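Side-chain contact in P protein (Mumps virus, PDB 3BBZ), which probably binds the viral nucleocapsid through this small C-terminal domain of the phosphoprotein, a part of the polymerase: residues 9-12 with 13-17. The protein carries 1 engineered substitution. Numbering follows the deposited sequence.
Sequences KMIT and DSVAN. Engineered in segment 13-17: S14 (natural residue Cys). With FMT (formic acid), chain E.
S14 meets M10 one helical turn back through its hydroxyl: OG donates to M10 O at 2.8 Å, with C=O...OG angle 144°. With OG beside the backbone N and anti to the carbonyl carbon (chi1 -53°), the hydroxyl is folded back toward the M10 carbonyl. S14 is engineered in place of the natural Cys, so this hydroxyl bond belongs to the crystallised construct. The same carbonyl also takes a weak bond from S14 N.

Backbone bonds carry helix 3-14 to its end. D13 N donates to K9 O, and V15 N to I11 O at 2.9 Å. I11 O is gripped twice, since S14 N reaches it as well, at 3.3 Å and from above the carbonyl plane, 69° out of it. V15 is the first residue to leave helical geometry. Two waters also sit at T12 O: water 1 is placed to donate to T12 O and V15 O, water 2 to T12 O and, weakly, to D13 O, though neither can serve every acceptor in its reach.

The apolar part is the pair I11 and V15, side by side and pointing the same way, with CG2 of I11 4.1 Å from CG2 of V15. Both are buried against F24 of helix 18-29, and I11 also touches I44 of helix 34-47, so the pair belongs to the core of the three-helix bundle.

Past the helix, a formic acid, probably from the crystallisation liquor, accepts from A16 N at O2 and from N17 N at O1. N17, at the N-cap of helix 18-29, uses OD1 to accept from M20 N.

Chemically, the engineered hydroxyl adds a bond where S14 N gives only a weak one, the acid takes N-H groups after the helix ends, and I11 and V15 give this last turn an apolar face.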
ATOM      1  N   LYS A   9       6.793   3.083   0.756  1.00  4.97           N
ATOM      2  CA  LYS A   9       7.332   3.950  -0.293  1.00  5.06           C
ATOM      3  C   LYS A   9       6.520   3.871  -1.552  1.00  5.65           C
ATOM      4  O   LYS A   9       6.356   4.897  -2.237  1.00  5.44           O
ATOM      5  CB  LYS A   9       8.798   3.600  -0.575  1.00  5.56           C
ATOM      6  CG  LYS A   9       9.699   3.825   0.673  1.00  3.66           C
ATOM      7  CD  LYS A   9      11.132   3.593   0.444  1.00  5.78           C
ATOM      8  CE  LYS A   9      11.745   4.670  -0.510  1.00 11.31           C
ATOM      9  NZ  LYS A   9      11.470   6.080  -0.077  1.00 16.56           N
ATOM     10  N   MET A  10       5.993   2.687  -1.870  1.00  5.38           N
ATOM     11  CA  MET A  10       5.052   2.580  -2.990  1.00  7.95           C
ATOM     12  C   MET A  10       3.861   3.496  -2.857  1.00  5.52           C
ATOM     13  O   MET A  10       3.433   4.111  -3.813  1.00  5.78           O
ATOM     14  CB  MET A  10       4.564   1.146  -3.241  1.00  7.54           C
ATOM     15  CG  MET A  10       5.615   0.251  -3.860  1.00  9.24           C
ATOM     16  SD  MET A  10       4.932  -1.400  -3.980  1.00 15.49           S
ATOM     17  CE  MET A  10       6.386  -2.365  -4.150  1.00 13.19           C
ATOM     18  N   ILE A  11       3.321   3.573  -1.664  1.00  5.94           N
ATOM     19  CA  ILE A  11       2.125   4.351  -1.427  1.00  5.51           C
ATOM     20  C   ILE A  11       2.457   5.827  -1.605  1.00  7.21           C
ATOM     21  O   ILE A  11       1.771   6.548  -2.331  1.00  8.46           O
ATOM     22  CB  ILE A  11       1.564   4.100   0.009  1.00  4.78           C
ATOM     23  CG1 ILE A  11       1.102   2.661   0.143  1.00  2.70           C
ATOM     24  CG2 ILE A  11       0.358   5.060   0.266  1.00  3.28           C
ATOM     25  CD1 ILE A  11       0.987   2.152   1.591  1.00  5.14           C
ATOM     26  N   THR A  12       3.512   6.278  -0.922  1.00  9.32           N
ATOM     27  CA  THR A  12       4.020   7.657  -1.042  1.00 10.52           C
ATOM     28  C   THR A  12       4.224   8.078  -2.518  1.00 11.48           C
ATOM     29  O   THR A  12       3.797   9.172  -2.930  1.00 11.72           O
ATOM     30  CB  THR A  12       5.282   7.840  -0.139  1.00 11.06           C
ATOM     31  OG1 THR A  12       4.895   7.748   1.249  1.00 13.52           O
ATOM     32  CG2 THR A  12       5.974   9.191  -0.338  1.00 11.04           C
ATOM     33  N   ASP A  13       4.790   7.179  -3.329  1.00 12.24           N
ATOM     34  CA  ASP A  13       5.149   7.494  -4.708  1.00 14.16           C
ATOM     35  C   ASP A  13       3.974   7.487  -5.669  1.00 16.05           C
ATOM     36  O   ASP A  13       3.984   8.224  -6.657  1.00 15.72           O
ATOM     37  CB  ASP A  13       6.184   6.496  -5.239  1.00 13.91           C
ATOM     38  CG  ASP A  13       7.572   6.773  -4.729  1.00 16.79           C
ATOM     39  OD1 ASP A  13       7.808   7.910  -4.268  1.00 19.00           O
ATOM     40  OD2 ASP A  13       8.441   5.856  -4.811  1.00 20.30           O
ATOM     41  N   SER A  14       2.992   6.634  -5.390  1.00 16.76           N
ATOM     42  CA  SER A  14       2.003   6.280  -6.353  1.00 20.23           C
ATOM     43  C   SER A  14       0.691   6.988  -6.030  1.00 21.02           C
ATOM     44  O   SER A  14       0.037   7.528  -6.910  1.00 21.11           O
ATOM     45  CB  SER A  14       1.812   4.747  -6.398  1.00 20.78           C
ATOM     46  OG  SER A  14       3.057   4.007  -6.595  1.00 24.12           O
ATOM     47  N   VAL A  15       0.323   6.958  -4.757  1.00 22.58           N
ATOM     48  CA  VAL A  15      -0.944   7.527  -4.269  1.00 23.49           C
ATOM     49  C   VAL A  15      -0.764   9.007  -3.885  1.00 23.88           C
ATOM     50  O   VAL A  15      -0.095   9.346  -2.883  1.00 24.35           O
ATOM     51  CB  VAL A  15      -1.521   6.675  -3.086  1.00 22.97           C
ATOM     52  CG1 VAL A  15      -2.935   7.105  -2.739  1.00 23.47           C
ATOM     53  CG2 VAL A  15      -1.476   5.167  -3.444  1.00 22.84           C
ATOM     54  N   ALA A  16      -1.354   9.877  -4.717  1.00 24.83           N
ATOM     55  CA  ALA A  16      -1.303  11.335  -4.538  1.00 24.48           C
ATOM     56  C   ALA A  16      -2.461  11.833  -3.686  1.00 23.89           C
ATOM     57  O   ALA A  16      -2.310  12.841  -2.983  1.00 25.26           O
ATOM     58  CB  ALA A  16      -1.260  12.068  -5.905  1.00 25.04           C
ATOM     59  N   ASN A  17      -3.611  11.140  -3.730  1.00 21.98           N
ATOM     60  CA  ASN A  17      -4.773  11.576  -2.952  1.00 18.43           C
ATOM     61  C   ASN A  17      -4.610  11.180  -1.466  1.00 16.34           C
ATOM     62  O   ASN A  17      -4.440   9.987  -1.137  1.00 15.42           O
ATOM     63  CB  ASN A  17      -6.081  11.139  -3.648  1.00 19.18           C
ATOM     64  CG  ASN A  17      -7.310  11.130  -2.726  1.00 16.99           C
ATOM     65  OD1 ASN A  17      -7.419  10.313  -1.848  1.00 14.16           O
ATOM     66  ND2 ASN A  17      -8.255  11.991  -2.987  1.00 18.06           N
TER
HETATM   67  C   FMT E   4      -3.445   8.595  -6.779  1.00 36.99           C
HETATM   68  O1  FMT E   4      -3.901   8.974  -5.694  1.00 36.92           O
HETATM   69  O2  FMT E   4      -2.452   9.088  -7.317  1.00 36.38           O
HETATM   70  O   HOH W   1       1.622  10.993  -2.097  1.00 25.94           O
HETATM   71  O   HOH W   2       2.464  10.689  -5.203  1.00 34.62           O